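Aminoacyl-tRNA synthetase (Cryptosporidium parvum, PDB 5F9Z) probably attaches proline to its cognate tRNA at the expense of ATP, as a class II prolyl-tRNA synthetase that binds halofuginone. Local coordinates at residues A[322-335]-A[390-402]. Numbering follows the deposited sequence.
Sequences ICNEVECILKKAGV and ISELESKIPKLLE
Ile390 lies against four side chains of helix 322-332, those of Ile322, Glu325, Val326 and Ile329. Its CD1 meets CD1 of Ile322 at 3.8 Å, and its CG2 is touched by CD1 of Ile329 at 3.7 Å, the two side chains crossing at about a right angle. On Ile390, CG1 stands anti to the carbonyl carbon (chi1 -67°) and CG2 anti to the backbone N, which divides the two branches between these partners. The extended chain of Glu325 passes over the same isoleucine, with CD 3.9 Å from Ile390 CG2, while its carboxylate is held by a salt bridge to Arg373; the backbone of Arg373 also hydrogen-bonds to Ile390.

One turn further on, Leu393 sets CD1 against both methyls of Val326, 3.7 Å from CG1 and 3.7 Å from CG2. CG2 of Ile329 rests on the backbone of Glu394, 3.8 Å from its N. Beyond the helix, Val335 continues the apolar seam: its CG1 lies 3.9 Å from CD1 of Leu401, and its CG2 faces CG2 of Ile397. A Schellman motif, with Gly334 at positive phi, ends the helix and turns the chain so that Val335 points inward.

The axes of 322-332 and 393-402 approach to 9.3 Å and cross at -61°. Both helices pack on one face of the mixed sheet of the anticodon-binding domain, where Phe363 touches Val326, Leu330 and Ile397. No hydrogen bond links the two segments, so the joint rests on the fit of branched aliphatic side chains, with the carboxylate of Glu325, at the border, probably balanced by Arg373.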
loop_
_atom_site.group_PDB
_atom_site.type_symbol
_atom_site.label_atom_id
_atom_site.label_comp_id
_atom_site.label_asym_id
_atom_site.label_seq_id
_atom_site.Cartn_x
_atom_site.Cartn_y
_atom_site.Cartn_z
ATOM N N ILE A 322 17.514 34.710 -2.684
ATOM C CA ILE A 322 16.300 34.441 -1.920
ATOM C C ILE A 322 15.925 32.967 -2.014
ATOM O O ILE A 322 15.544 32.345 -1.016
ATOM C CB ILE A 322 15.154 35.353 -2.396
ATOM C CG1 ILE A 322 15.405 36.796 -1.955
ATOM C CG2 ILE A 322 13.815 34.861 -1.867
ATOM C CD1 ILE A 322 15.475 36.968 -0.452
ATOM N N CYS A 323 16.033 32.385 -3.212
ATOM C CA CYS A 323 15.715 30.969 -3.375
ATOM C C CYS A 323 16.674 30.092 -2.579
ATOM O O CYS A 323 16.255 29.106 -1.961
ATOM C CB CYS A 323 15.743 30.592 -4.856
ATOM S SG CYS A 323 14.526 31.462 -5.868
ATOM N N ASN A 324 17.966 30.434 -2.582
ATOM C CA ASN A 324 18.927 29.675 -1.787
ATOM C C ASN A 324 18.654 29.834 -0.297
ATOM O O ASN A 324 18.805 28.878 0.472
ATOM C CB ASN A 324 20.353 30.110 -2.120
ATOM C CG ASN A 324 20.793 29.664 -3.501
ATOM O OD1 ASN A 324 20.208 28.754 -4.088
ATOM N ND2 ASN A 324 21.835 30.299 -4.024
ATOM N N GLU A 325 18.255 31.034 0.130
ATOM C CA GLU A 325 17.920 31.247 1.534
ATOM C C GLU A 325 16.703 30.422 1.933
ATOM O O GLU A 325 16.698 29.768 2.982
ATOM C CB GLU A 325 17.678 32.733 1.799
ATOM C CG GLU A 325 17.140 33.032 3.190
ATOM C CD GLU A 325 16.958 34.514 3.443
ATOM O OE1 GLU A 325 17.106 34.942 4.607
ATOM O OE2 GLU A 325 16.671 35.253 2.478
ATOM N N VAL A 326 15.659 30.438 1.101
ATOM C CA VAL A 326 14.469 29.639 1.380
ATOM C C VAL A 326 14.807 28.153 1.356
ATOM O O VAL A 326 14.353 27.383 2.212
ATOM C CB VAL A 326 13.347 29.984 0.383
ATOM C CG1 VAL A 326 12.173 29.032 0.549
ATOM C CG2 VAL A 326 12.895 31.423 0.571
ATOM N N GLU A 327 15.612 27.727 0.378
ATOM C CA GLU A 327 16.009 26.325 0.305
ATOM C C GLU A 327 16.839 25.922 1.518
ATOM O O GLU A 327 16.712 24.799 2.022
ATOM C CB GLU A 327 16.787 26.065 -0.984
ATOM C CG GLU A 327 17.184 24.612 -1.189
ATOM C CD GLU A 327 18.076 24.415 -2.399
ATOM O OE1 GLU A 327 18.800 25.363 -2.767
ATOM O OE2 GLU A 327 18.051 23.310 -2.983
ATOM N N CYS A 328 17.694 26.827 2.001
ATOM C CA CYS A 328 18.497 26.528 3.183
ATOM C C CYS A 328 17.626 26.415 4.428
ATOM O O CYS A 328 17.855 25.544 5.274
ATOM C CB CYS A 328 19.570 27.600 3.373
ATOM S SG CYS A 328 20.569 27.399 4.865
ATOM N N ILE A 329 16.624 27.288 4.555
ATOM C CA ILE A 329 15.723 27.227 5.701
ATOM C C ILE A 329 14.920 25.932 5.682
ATOM O O ILE A 329 14.734 25.285 6.721
ATOM C CB ILE A 329 14.806 28.464 5.721
ATOM C CG1 ILE A 329 15.623 29.730 5.979
ATOM C CG2 ILE A 329 13.714 28.308 6.770
ATOM C CD1 ILE A 329 14.810 31.002 5.912
ATOM N N LEU A 330 14.443 25.524 4.504
ATOM C CA LEU A 330 13.637 24.312 4.416
ATOM C C LEU A 330 14.483 23.057 4.586
ATOM O O LEU A 330 14.007 22.066 5.152
ATOM C CB LEU A 330 12.885 24.276 3.086
ATOM C CG LEU A 330 11.472 24.868 3.085
ATOM C CD1 LEU A 330 11.458 26.310 3.571
ATOM C CD2 LEU A 330 10.865 24.770 1.699
ATOM N N LYS A 331 15.729 23.073 4.105
ATOM C CA LYS A 331 16.619 21.940 4.332
ATOM C C LYS A 331 16.914 21.760 5.815
ATOM O O LYS A 331 16.921 20.633 6.323
ATOM C CB LYS A 331 17.919 22.120 3.546
ATOM C CG LYS A 331 17.941 21.411 2.203
ATOM C CD LYS A 331 19.274 21.616 1.500
ATOM C CE LYS A 331 19.451 20.638 0.351
ATOM N NZ LYS A 331 18.326 20.708 -0.621
ATOM N N LYS A 332 17.156 22.862 6.528
ATOM C CA LYS A 332 17.409 22.783 7.962
ATOM C C LYS A 332 16.183 22.331 8.741
ATOM O O LYS A 332 16.329 21.787 9.841
ATOM C CB LYS A 332 17.889 24.138 8.486
ATOM N N ALA A 333 14.984 22.539 8.202
ATOM C CA ALA A 333 13.748 22.129 8.852
ATOM C C ALA A 333 13.325 20.713 8.480
ATOM O O ALA A 333 12.216 20.298 8.833
ATOM C CB ALA A 333 12.625 23.113 8.514
ATOM N N GLY A 334 14.175 19.968 7.779
ATOM C CA GLY A 334 13.843 18.616 7.381
ATOM C C GLY A 334 12.904 18.503 6.204
ATOM O O GLY A 334 12.380 17.412 5.953
ATOM N N VAL A 335 12.672 19.588 5.474
ATOM C CA VAL A 335 11.774 19.582 4.326
ATOM C C VAL A 335 12.578 19.260 3.075
ATOM O O VAL A 335 13.660 19.821 2.858
ATOM C CB VAL A 335 11.052 20.933 4.187
ATOM C CG1 VAL A 335 10.179 20.950 2.942
ATOM C CG2 VAL A 335 10.219 21.219 5.430
ATOM N N ILE A 390 9.640 35.091 4.839
ATOM C CA ILE A 390 10.771 34.167 4.885
ATOM C C ILE A 390 11.092 33.785 6.326
ATOM O O ILE A 390 11.451 32.637 6.615
ATOM C CB ILE A 390 11.989 34.784 4.169
ATOM C CG1 ILE A 390 11.706 34.926 2.672
ATOM C CG2 ILE A 390 13.236 33.946 4.395
ATOM C CD1 ILE A 390 12.827 35.581 1.897
ATOM N N SER A 391 10.942 34.733 7.254
ATOM C CA SER A 391 11.215 34.454 8.659
ATOM C C SER A 391 10.205 33.494 9.276
ATOM O O SER A 391 10.467 32.948 10.353
ATOM C CB SER A 391 11.245 35.759 9.456
ATOM O OG SER A 391 10.008 36.443 9.357
ATOM N N GLU A 392 9.061 33.276 8.626
ATOM C CA GLU A 392 8.043 32.360 9.124
ATOM C C GLU A 392 8.094 30.989 8.462
ATOM O O GLU A 392 7.346 30.095 8.868
ATOM C CB GLU A 392 6.646 32.961 8.930
ATOM C CG GLU A 392 6.366 34.203 9.761
ATOM C CD GLU A 392 4.936 34.687 9.613
ATOM O OE1 GLU A 392 4.155 34.023 8.898
ATOM O OE2 GLU A 392 4.590 35.727 10.212
ATOM N N LEU A 393 8.959 30.802 7.462
ATOM C CA LEU A 393 8.982 29.541 6.725
ATOM C C LEU A 393 9.414 28.380 7.611
ATOM O O LEU A 393 8.889 27.267 7.480
ATOM C CB LEU A 393 9.907 29.659 5.515
ATOM C CG LEU A 393 9.413 30.569 4.392
ATOM C CD1 LEU A 393 10.479 30.716 3.322
ATOM C CD2 LEU A 393 8.130 30.014 3.803
ATOM N N GLU A 394 10.368 28.618 8.514
ATOM C CA GLU A 394 10.861 27.550 9.379
ATOM C C GLU A 394 9.733 26.932 10.197
ATOM O O GLU A 394 9.726 25.720 10.444
ATOM C CB GLU A 394 11.955 28.091 10.301
ATOM C CG GLU A 394 12.509 27.069 11.277
ATOM C CD GLU A 394 13.357 27.700 12.362
ATOM O OE1 GLU A 394 13.243 28.927 12.566
ATOM O OE2 GLU A 394 14.138 26.970 13.009
ATOM N N SER A 395 8.767 27.747 10.617
ATOM C CA SER A 395 7.648 27.294 11.433
ATOM C C SER A 395 6.413 26.935 10.615
ATOM O O SER A 395 5.731 25.955 10.933
ATOM C CB SER A 395 7.278 28.371 12.460
ATOM O OG SER A 395 6.058 28.056 13.106
ATOM N N LYS A 396 6.109 27.703 9.567
ATOM C CA LYS A 396 4.842 27.531 8.860
ATOM C C LYS A 396 4.860 26.325 7.925
ATOM O O LYS A 396 3.858 25.611 7.814
ATOM C CB LYS A 396 4.504 28.798 8.074
ATOM C CG LYS A 396 3.086 28.832 7.528
ATOM C CD LYS A 396 2.126 29.437 8.539
ATOM C CE LYS A 396 0.678 29.230 8.125
ATOM N NZ LYS A 396 0.251 27.812 8.304
ATOM N N ILE A 397 5.977 26.089 7.241
ATOM C CA ILE A 397 6.044 25.053 6.210
ATOM C C ILE A 397 5.914 23.658 6.820
ATOM O O ILE A 397 5.162 22.835 6.277
ATOM C CB ILE A 397 7.326 25.185 5.371
ATOM C CG1 ILE A 397 7.345 26.537 4.657
ATOM C CG2 ILE A 397 7.426 24.051 4.361
ATOM C CD1 ILE A 397 6.064 26.843 3.911
ATOM N N PRO A 398 6.607 23.325 7.918
ATOM C CA PRO A 398 6.322 22.035 8.566
ATOM C C PRO A 398 4.875 21.895 9.007
ATOM O O PRO A 398 4.334 20.782 8.983
ATOM C CB PRO A 398 7.285 22.022 9.762
ATOM C CG PRO A 398 8.409 22.881 9.334
ATOM C CD PRO A 398 7.775 23.984 8.537
ATOM N N LYS A 399 4.227 22.996 9.400
ATOM C CA LYS A 399 2.815 22.932 9.762
ATOM C C LYS A 399 1.941 22.684 8.538
ATOM O O LYS A 399 0.972 21.919 8.608
ATOM C CB LYS A 399 2.389 24.217 10.469
ATOM C CG LYS A 399 2.954 24.382 11.870
ATOM C CD LYS A 399 2.357 25.595 12.568
ATOM C CE LYS A 399 2.664 26.878 11.814
ATOM N NZ LYS A 399 2.112 28.076 12.506
ATOM N N LEU A 400 2.265 23.323 7.410
ATOM C CA LEU A 400 1.466 23.138 6.202
ATOM C C LEU A 400 1.552 21.705 5.695
ATOM O O LEU A 400 0.537 21.114 5.310
ATOM C CB LEU A 400 1.911 24.118 5.117
ATOM C CG LEU A 400 1.443 25.564 5.284
ATOM C CD1 LEU A 400 1.940 26.425 4.132
ATOM C CD2 LEU A 400 -0.073 25.625 5.387
ATOM N N LEU A 401 2.757 21.128 5.685
ATOM C CA LEU A 401 2.897 19.728 5.298
ATOM C C LEU A 401 2.191 18.816 6.292
ATOM O O LEU A 401 1.594 17.804 5.904
ATOM C CB LEU A 401 4.378 19.363 5.182
ATOM C CG LEU A 401 5.172 20.148 4.133
ATOM C CD1 LEU A 401 6.631 19.720 4.128
ATOM C CD2 LEU A 401 4.554 19.977 2.755
ATOM N N GLU A 402 2.249 19.158 7.580
ATOM C CA GLU A 402 1.489 18.424 8.586
ATOM C C GLU A 402 -0.008 18.525 8.315
ATOM O O GLU A 402 -0.731 17.522 8.358
ATOM C CB GLU A 402 1.824 18.961 9.978
ATOM C CG GLU A 402 1.063 18.302 11.114
ATOM C CD GLU A 402 1.816 17.139 11.724
ATOM O OE1 GLU A 402 2.917 16.817 11.230
ATOM O OE2 GLU A 402 1.310 16.551 12.705
#